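Local coordinates for capsular polysaccharide biosynthesis protein (Burkholderia pseudomallei, PDB 4BQN) that binds coenzyme A and probably acts as an acetyltransferase in the biosynthesis of the capsular polysaccharide, at residues H104-S109 with Y120-I125; F196-H201 with T237-Y242; L62-P67 with N91-Q96. The protein carries 1 engineered substitution. One frame throughout, in Å; residues are numbered along the deposited sequence.

Contact 1. Residues H104-S109 with Y120-I125; sequences HPTVNS and YVDALI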
# COMPACT_ATOMS: atom_id res chain seq x y z
N HIS A 104 9.68 -5.53 2.66
CA HIS A 104 10.67 -4.75 1.90
C HIS A 104 11.04 -3.53 2.73
O HIS A 104 10.69 -2.40 2.40
CB HIS A 104 10.12 -4.32 0.52
CG HIS A 104 9.18 -5.31 -0.09
ND1 HIS A 104 7.82 -5.07 -0.20
CD2 HIS A 104 9.38 -6.55 -0.62
CE1 HIS A 104 7.24 -6.11 -0.76
NE2 HIS A 104 8.16 -7.02 -1.04
N PRO A 105 11.78 -3.75 3.83
CA PRO A 105 11.96 -2.66 4.77
C PRO A 105 12.87 -1.55 4.24
O PRO A 105 12.96 -0.49 4.85
CB PRO A 105 12.59 -3.35 6.01
CG PRO A 105 12.33 -4.80 5.83
CD PRO A 105 12.30 -5.03 4.35
N THR A 106 13.54 -1.79 3.11
CA THR A 106 14.41 -0.78 2.51
C THR A 106 13.71 0.08 1.46
O THR A 106 14.33 0.96 0.88
CB THR A 106 15.64 -1.43 1.84
OG1 THR A 106 15.20 -2.22 0.74
CG2 THR A 106 16.42 -2.31 2.82
N VAL A 107 12.42 -0.18 1.20
CA VAL A 107 11.73 0.43 0.06
C VAL A 107 10.77 1.51 0.53
O VAL A 107 10.04 1.33 1.50
CB VAL A 107 10.98 -0.64 -0.78
CG1 VAL A 107 10.16 -0.02 -1.91
CG2 VAL A 107 11.96 -1.67 -1.34
N ASN A 108 10.74 2.63 -0.18
CA ASN A 108 9.71 3.63 0.03
C ASN A 108 9.43 4.33 -1.31
O ASN A 108 9.72 3.77 -2.36
CB ASN A 108 10.09 4.58 1.17
CG ASN A 108 8.86 5.10 1.89
OD1 ASN A 108 8.12 5.92 1.35
ND2 ASN A 108 8.62 4.61 3.10
N SER A 109 8.85 5.52 -1.27
CA SER A 109 8.62 6.27 -2.49
C SER A 109 9.28 7.63 -2.31
O SER A 109 9.41 8.11 -1.18
CB SER A 109 7.14 6.40 -2.77
OG SER A 109 6.57 5.11 -2.93
N TYR A 120 8.45 3.48 -6.77
CA TYR A 120 9.16 3.03 -5.56
C TYR A 120 10.65 3.15 -5.77
O TYR A 120 11.13 3.04 -6.91
CB TYR A 120 8.82 1.57 -5.23
CG TYR A 120 7.35 1.34 -5.12
CD1 TYR A 120 6.67 1.56 -3.92
CD2 TYR A 120 6.61 0.94 -6.24
CE1 TYR A 120 5.30 1.37 -3.84
CE2 TYR A 120 5.24 0.76 -6.16
CZ TYR A 120 4.60 0.97 -4.97
OH TYR A 120 3.24 0.77 -4.91
N VAL A 121 11.36 3.40 -4.68
CA VAL A 121 12.81 3.43 -4.68
C VAL A 121 13.35 2.73 -3.44
O VAL A 121 12.62 2.51 -2.47
CB VAL A 121 13.35 4.88 -4.72
CG1 VAL A 121 12.95 5.60 -6.01
CG2 VAL A 121 12.90 5.68 -3.50
N ASP A 122 14.62 2.36 -3.49
CA ASP A 122 15.25 1.73 -2.35
C ASP A 122 15.90 2.83 -1.50
O ASP A 122 16.92 3.41 -1.88
CB ASP A 122 16.23 0.64 -2.79
CG ASP A 122 16.68 -0.21 -1.63
OD1 ASP A 122 17.29 0.35 -0.69
OD2 ASP A 122 16.39 -1.43 -1.64
N ALA A 123 15.26 3.14 -0.38
CA ALA A 123 15.74 4.16 0.53
C ALA A 123 17.05 3.81 1.20
O ALA A 123 17.81 4.71 1.56
CB ALA A 123 14.68 4.48 1.57
N LEU A 124 17.35 2.52 1.39
CA LEU A 124 18.65 2.19 1.96
C LEU A 124 19.76 2.57 0.98
O LEU A 124 20.80 3.05 1.39
CB LEU A 124 18.73 0.71 2.36
CG LEU A 124 19.96 0.38 3.21
CD1 LEU A 124 19.96 1.15 4.54
CD2 LEU A 124 20.02 -1.11 3.47
N ILE A 125 19.52 2.36 -0.31
CA ILE A 125 20.45 2.84 -1.35
C ILE A 125 20.63 4.36 -1.25
O ILE A 125 21.75 4.84 -1.36
CB ILE A 125 20.03 2.36 -2.75
CG1 ILE A 125 20.35 0.87 -2.83
CG2 ILE A 125 20.75 3.13 -3.86
CD1 ILE A 125 20.00 0.20 -4.14

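Contact 2. Residues F196-H201 with T237-Y242; sequences FYTMNH and TKMSLY. With COA (coenzyme A), chain C.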
# COMPACT_ATOMS: atom_id res chain seq x y z
N PHE A 196 1.58 -8.56 0.46
CA PHE A 196 1.87 -7.30 -0.24
C PHE A 196 2.91 -7.54 -1.31
O PHE A 196 3.92 -8.20 -1.02
CB PHE A 196 2.39 -6.21 0.70
CG PHE A 196 1.35 -5.65 1.64
CD1 PHE A 196 0.99 -6.32 2.81
CD2 PHE A 196 0.75 -4.43 1.36
CE1 PHE A 196 0.04 -5.79 3.67
CE2 PHE A 196 -0.20 -3.89 2.24
CZ PHE A 196 -0.56 -4.58 3.38
N TYR A 197 2.69 -6.98 -2.50
CA TYR A 197 3.71 -6.93 -3.56
C TYR A 197 4.64 -5.70 -3.41
O TYR A 197 5.81 -5.74 -3.81
CB TYR A 197 3.02 -6.84 -4.92
CG TYR A 197 2.34 -8.11 -5.36
CD1 TYR A 197 3.03 -9.32 -5.41
CD2 TYR A 197 1.01 -8.08 -5.79
CE1 TYR A 197 2.41 -10.48 -5.85
CE2 TYR A 197 0.38 -9.24 -6.25
CZ TYR A 197 1.08 -10.44 -6.28
OH TYR A 197 0.49 -11.61 -6.72
N THR A 198 4.08 -4.61 -2.90
CA THR A 198 4.83 -3.42 -2.50
C THR A 198 4.18 -2.95 -1.22
O THR A 198 3.09 -3.45 -0.85
CB THR A 198 4.74 -2.27 -3.51
OG1 THR A 198 3.43 -1.70 -3.38
CG2 THR A 198 4.95 -2.75 -4.95
N MET A 199 4.81 -2.00 -0.52
CA MET A 199 4.29 -1.53 0.76
C MET A 199 2.81 -1.16 0.72
O MET A 199 2.13 -1.23 1.73
CB MET A 199 5.10 -0.35 1.26
CG MET A 199 5.08 0.88 0.38
SD MET A 199 6.31 2.05 0.98
CE MET A 199 5.88 3.51 0.05
N ASN A 200 2.33 -0.70 -0.44
CA ASN A 200 0.93 -0.26 -0.52
C ASN A 200 0.12 -0.93 -1.63
O ASN A 200 -0.96 -0.47 -2.01
CB ASN A 200 0.86 1.28 -0.57
CG ASN A 200 1.69 1.84 -1.71
OD1 ASN A 200 1.88 1.16 -2.71
ND2 ASN A 200 2.22 3.05 -1.54
N HIS A 201 0.63 -2.07 -2.11
CA HIS A 201 -0.11 -2.89 -3.06
C HIS A 201 -0.36 -4.30 -2.52
O HIS A 201 0.46 -5.20 -2.70
CB HIS A 201 0.63 -3.01 -4.40
CG HIS A 201 0.61 -1.76 -5.23
ND1 HIS A 201 1.25 -1.68 -6.44
CD2 HIS A 201 0.05 -0.54 -5.03
CE1 HIS A 201 1.07 -0.49 -6.97
NE2 HIS A 201 0.34 0.23 -6.13
N THR A 237 3.66 -4.33 -9.96
CA THR A 237 5.04 -4.23 -9.50
C THR A 237 5.24 -5.14 -8.30
O THR A 237 4.42 -5.17 -7.37
CB THR A 237 5.38 -2.76 -9.21
OG1 THR A 237 5.45 -2.08 -10.46
CG2 THR A 237 6.70 -2.60 -8.46
N LYS A 238 6.33 -5.89 -8.32
CA LYS A 238 6.58 -6.89 -7.28
C LYS A 238 7.98 -6.71 -6.76
O LYS A 238 8.96 -7.02 -7.46
CB LYS A 238 6.35 -8.31 -7.83
CG LYS A 238 4.94 -8.54 -8.38
CD LYS A 238 4.70 -9.94 -8.94
CE LYS A 238 3.27 -10.07 -9.44
NZ LYS A 238 2.99 -11.37 -10.12
N MET A 239 8.09 -6.16 -5.55
CA MET A 239 9.38 -5.96 -4.92
C MET A 239 9.97 -7.29 -4.47
O MET A 239 9.23 -8.18 -4.04
CB MET A 239 9.28 -4.99 -3.75
CG MET A 239 8.96 -3.55 -4.14
SD MET A 239 10.33 -2.78 -5.02
CE MET A 239 9.60 -2.41 -6.60
N SER A 240 11.29 -7.41 -4.58
CA SER A 240 11.98 -8.63 -4.18
C SER A 240 12.54 -8.50 -2.76
O SER A 240 13.08 -7.47 -2.40
CB SER A 240 13.12 -8.88 -5.16
OG SER A 240 13.82 -10.04 -4.79
N LEU A 241 12.40 -9.55 -1.96
CA LEU A 241 12.95 -9.55 -0.61
C LEU A 241 14.46 -9.74 -0.62
O LEU A 241 14.99 -10.52 -1.42
CB LEU A 241 12.28 -10.62 0.26
CG LEU A 241 10.84 -10.34 0.73
CD1 LEU A 241 9.80 -10.51 -0.38
CD2 LEU A 241 10.51 -11.21 1.92
N TYR A 242 15.16 -9.04 0.26
CA TYR A 242 16.62 -9.13 0.31
C TYR A 242 17.08 -10.54 0.75
O TYR A 242 16.34 -11.25 1.44
CB TYR A 242 17.19 -8.08 1.27
CG TYR A 242 17.52 -6.74 0.63
CD1 TYR A 242 16.58 -6.04 -0.14
CD2 TYR A 242 18.76 -6.15 0.84
CE1 TYR A 242 16.89 -4.80 -0.70
CE2 TYR A 242 19.09 -4.92 0.29
CZ TYR A 242 18.15 -4.25 -0.48
OH TYR A 242 18.47 -3.03 -1.01
N1A COA C . 3.09 3.17 7.69
C2A COA C . 3.98 4.08 7.24
N3A COA C . 3.65 5.05 6.36
C4A COA C . 2.36 5.14 5.94
C5A COA C . 1.36 4.19 6.40
C6A COA C . 1.79 3.16 7.33
N6A COA C . 0.91 2.25 7.79
N7A COA C . 0.18 4.51 5.82
C8A COA C . 0.41 5.60 5.05
N9A COA C . 1.72 5.95 5.10
C1B COA C . 2.38 7.09 4.46
C2B COA C . 1.85 7.48 3.10
O2B COA C . 2.49 6.72 2.08
C3B COA C . 2.22 8.96 3.08
O3B COA C . 3.63 9.03 2.82
P3B COA C . 4.37 10.41 2.44
O7A COA C . 5.77 9.96 2.09
O8A COA C . 3.60 10.93 1.26
O9A COA C . 4.29 11.28 3.67
C4B COA C . 1.97 9.39 4.52
O4B COA C . 2.08 8.21 5.31
C5B COA C . 0.61 10.05 4.75
O5B COA C . -0.38 9.14 4.30
P1A COA C . -1.69 8.83 5.15
O1A COA C . -2.40 7.72 4.42
O2A COA C . -1.35 8.61 6.59
O3A COA C . -2.58 10.16 5.12
P2A COA C . -3.23 11.08 3.97
O4A COA C . -2.55 12.42 4.03
O5A COA C . -4.71 11.03 4.22
O6A COA C . -2.88 10.40 2.57
CBP COA C . -2.82 8.90 0.71
CCP COA C . -3.61 9.33 1.95
CDP COA C . -3.55 7.75 0.00
CEP COA C . -2.80 10.07 -0.26
CAP COA C . -1.40 8.48 1.16
OAP COA C . -1.46 7.26 1.90
C9P COA C . -0.33 8.34 0.09
O9P COA C . 0.29 9.32 -0.30
N8P COA C . -0.04 7.11 -0.35
C7P COA C . 1.02 6.86 -1.32
C6P COA C . 0.68 7.25 -2.75
C5P COA C . -0.50 6.43 -3.20
O5P COA C . -1.64 6.83 -3.04
N4P COA C . -0.21 5.27 -3.75
C3P COA C . -1.23 4.38 -4.22
C2P COA C . -1.08 3.04 -3.54
S1P COA C . -2.62 2.21 -3.66
O HOH W 1 6.59 -9.04 -4.51
O HOH W 2 2.34 -13.28 -8.05
O HOH W 3 2.12 -3.95 -7.53

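Contact 3. Residues L62-P67 with N91-Q96; sequences LFLYQP and NALSVQ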
# COMPACT_ATOMS: atom_id res chain seq x y z
N LEU A 62 -24.37 3.48 -0.46
CA LEU A 62 -23.16 3.09 0.26
C LEU A 62 -21.94 3.80 -0.31
O LEU A 62 -21.74 3.79 -1.53
CB LEU A 62 -22.97 1.58 0.18
CG LEU A 62 -21.64 0.99 0.69
CD1 LEU A 62 -21.46 1.21 2.19
CD2 LEU A 62 -21.54 -0.49 0.33
N PHE A 63 -21.13 4.38 0.57
CA PHE A 63 -19.87 5.01 0.18
C PHE A 63 -18.80 4.29 0.99
O PHE A 63 -18.71 4.48 2.21
CB PHE A 63 -19.91 6.51 0.51
CG PHE A 63 -18.70 7.30 0.05
CD1 PHE A 63 -18.26 7.28 -1.27
CD2 PHE A 63 -18.04 8.14 0.95
CE1 PHE A 63 -17.17 8.04 -1.67
CE2 PHE A 63 -16.95 8.90 0.56
CZ PHE A 63 -16.51 8.86 -0.76
N LEU A 64 -18.06 3.41 0.33
CA LEU A 64 -16.90 2.77 0.94
C LEU A 64 -15.71 3.63 0.60
O LEU A 64 -15.49 3.95 -0.56
CB LEU A 64 -16.68 1.36 0.39
CG LEU A 64 -17.62 0.24 0.84
CD1 LEU A 64 -17.44 -0.99 -0.04
CD2 LEU A 64 -17.40 -0.11 2.31
N TYR A 65 -14.94 4.03 1.61
CA TYR A 65 -13.87 4.97 1.33
C TYR A 65 -12.70 4.74 2.25
O TYR A 65 -12.85 4.24 3.37
CB TYR A 65 -14.38 6.42 1.45
CG TYR A 65 -14.69 6.81 2.88
CD1 TYR A 65 -15.92 6.48 3.46
CD2 TYR A 65 -13.72 7.42 3.66
CE1 TYR A 65 -16.19 6.79 4.79
CE2 TYR A 65 -13.98 7.73 5.00
CZ TYR A 65 -15.20 7.40 5.55
OH TYR A 65 -15.44 7.71 6.86
N GLN A 66 -11.52 5.15 1.80
CA GLN A 66 -10.36 5.18 2.66
C GLN A 66 -10.13 6.59 3.15
O GLN A 66 -10.43 7.56 2.43
CB GLN A 66 -9.14 4.67 1.90
CG GLN A 66 -9.31 3.23 1.43
CD GLN A 66 -8.10 2.67 0.74
OE1 GLN A 66 -7.62 3.24 -0.24
NE2 GLN A 66 -7.60 1.54 1.22
N PRO A 67 -9.58 6.75 4.36
CA PRO A 67 -9.29 8.10 4.85
C PRO A 67 -8.32 8.88 3.93
O PRO A 67 -7.30 8.35 3.51
CB PRO A 67 -8.63 7.83 6.20
CG PRO A 67 -9.26 6.56 6.68
CD PRO A 67 -9.32 5.73 5.40
N ASN A 91 -25.08 5.21 3.87
CA ASN A 91 -24.10 4.64 4.79
C ASN A 91 -22.69 4.87 4.26
O ASN A 91 -22.39 4.44 3.14
CB ASN A 91 -24.37 3.14 4.93
CG ASN A 91 -23.56 2.47 6.02
OD1 ASN A 91 -23.03 3.12 6.93
ND2 ASN A 91 -23.48 1.14 5.96
N ALA A 92 -21.83 5.53 5.04
CA ALA A 92 -20.43 5.74 4.69
C ALA A 92 -19.57 4.89 5.63
O ALA A 92 -19.59 5.07 6.85
CB ALA A 92 -20.07 7.21 4.78
N LEU A 93 -18.83 3.94 5.05
CA LEU A 93 -17.97 3.05 5.84
C LEU A 93 -16.53 3.23 5.43
O LEU A 93 -16.18 3.13 4.23
CB LEU A 93 -18.38 1.59 5.63
CG LEU A 93 -19.69 1.13 6.27
CD1 LEU A 93 -20.05 -0.26 5.78
CD2 LEU A 93 -19.59 1.15 7.79
N SER A 94 -15.69 3.56 6.41
CA SER A 94 -14.27 3.69 6.12
C SER A 94 -13.54 2.36 6.14
O SER A 94 -13.81 1.47 6.97
CB SER A 94 -13.62 4.70 7.06
OG SER A 94 -13.90 4.37 8.41
N VAL A 95 -12.60 2.26 5.21
CA VAL A 95 -11.79 1.08 4.99
C VAL A 95 -10.32 1.45 5.18
O VAL A 95 -9.85 2.46 4.64
CB VAL A 95 -11.98 0.54 3.56
CG1 VAL A 95 -11.13 -0.71 3.33
CG2 VAL A 95 -13.45 0.24 3.31
N GLN A 96 -9.62 0.61 5.93
CA GLN A 96 -8.21 0.77 6.19
C GLN A 96 -7.41 1.01 4.91
O GLN A 96 -7.64 0.34 3.89
CB GLN A 96 -7.71 -0.51 6.86
CG GLN A 96 -6.22 -0.55 7.17
CD GLN A 96 -5.91 -1.74 8.04
OE1 GLN A 96 -6.24 -2.87 7.69
NE2 GLN A 96 -5.28 -1.49 9.20

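Contact 1. Residues H104-S109 with Y120-I125
V107-N108 and V121-D122 pair as a two-stranded antiparallel sheet, with N108 and V121 as the hydrogen-bonded pair and V107 and D122 as the non-hydrogen-bonded pair. V121 N donates to N108 O at 2.9 Å, and N108 N donates to V121 O at 3.0 Å. Past D122 the chain turns into helix 123-130. Here T106 O receives A123 N at 2.7 Å and L124 N at 3.4 Å, both weak bonds. T106 OG1 sits between its own backbone N and carbonyl carbon (chi1 66°). From there it donates to D122 OD2 at 2.8 Å, meeting the oxygen from above the carboxylate plane. The other branch, CG2, packs on CB and CD2 of L124. V107 CG1 reaches Y120 CB at 3.9 Å, crossing it at a slant. D122 is the N-cap of the helix: its OD1 takes I125 N at 3.0 Å on the anti side. D122 OD2 also has Y242 OH as a partner. The D122 carboxylate therefore has both oxygens engaged, one by the helix start and one by two hydroxyls. These bonds fix its rotation and would tend to stabilise its negative charge.

Contact 2. Residues F196-H201 with T237-Y242
K238 lays CG, CD and CE along the Y197 ring, between two segments whose backbones share one direct hydrogen bond. This is a loop-to-loop contact with a CH-pi contact across it, next to a type I beta turn from T198 to H201. The two side chains run side by side and point the same way. K238 CG touches Y197 CD1 at 3.6 Å, and CE lies over one ring face, 4.0 Å from the centroid and 23° off the normal. The lysine is fully extended beyond CG, with chi2 to chi4 all near 180°, which keeps it level with the ring as far as the hydroxyl. There a water donates to Y197 OH and accepts from K238 NZ. D232 is a further partner of Y197 OH.

The backbone bond runs from M239 N to Y197 O, 2.9 Å and nearly straight at 164°. T198 CG2 packs at about a right angle on T237 CG2, 3.9 Å away. The hydroxyl of T198 faces its own turn, where OG1 accepts from N200 N and makes an ST turn. That turn presents N200 to coenzyme A. The amide carbon N200 CG lies 3.5 Å from C2P of coenzyme A, beside its thiol end, and N200 OD1 is bonded by Y120. H201 has the same C2P at its ring edge. N200 O also takes a bond from Q15. The contact thus ties the coenzyme A-binding turn to the loop that leads toward strand 260-262. A second water bridges the two segments near the histidine: it lies in the ring plane, 2.7 Å from H201 ND1, and accepts from T237 N.

Contact 3. Residues L62-P67 with N91-Q96
Strands 62-65 and 91-94 are neighbours in the four-stranded parallel sheet, with 91-94 at its edge and strand 6-11 on the far side of 62-65. Their axes come within 4.7 Å of each other, 15° from parallel. The backbone ladder alternates: F63 N to N91 O, L93 N to F63 O, Y65 N to L93 O, and V95 N to Y65 O, the last at 2.7 Å. On one face L62, L64 and L93 form an apolar row. L64 CD2 meets L93 CB at 3.9 Å, the two leucines lying side by side, and L62 CD1 meets L93 CD1. Further along, L64 CD2 touches V95 CG2. On the other face a chi1 of 69° folds the Y65 ring back over its own backbone toward the edge strand. S94 CA lies over one ring face, S94 CB is 3.5 Å from Y65 CZ, and A92 CB touches Y65 CE1. D173 and K176 bond the Y65 hydroxyl. Beyond the strands, P67 touches coenzyme A, so this end of the sheet borders the coenzyme A pocket. Q66 OE1 is held by S13, and Q66 NE2 by Q15 as well as by the edge chain: NE2 donates to Q96 O at 2.9 Å.

Overall arrangement
Along the chain the order is contact 3, contact 1, contact 2, each closing before the next opens. Contact 3 belongs to the parallel sheet. Contact 1 holds the small antiparallel pair on the opposite side of the chain's centre, about 29 Å away between centres. Contact 2 is a pair of loops. Its centre is about 10 Å from that of contact 1 and about 25 Å from that of contact 3. Contacts 1 and 2 touch through Y120-N200 and D122-Y242, whereas contact 3 touches neither. Coenzyme A is shared by contacts 3 and 2: P67 and N200 both belong to its pocket, and Y120 of contact 1 bonds the side-chain oxygen of N200.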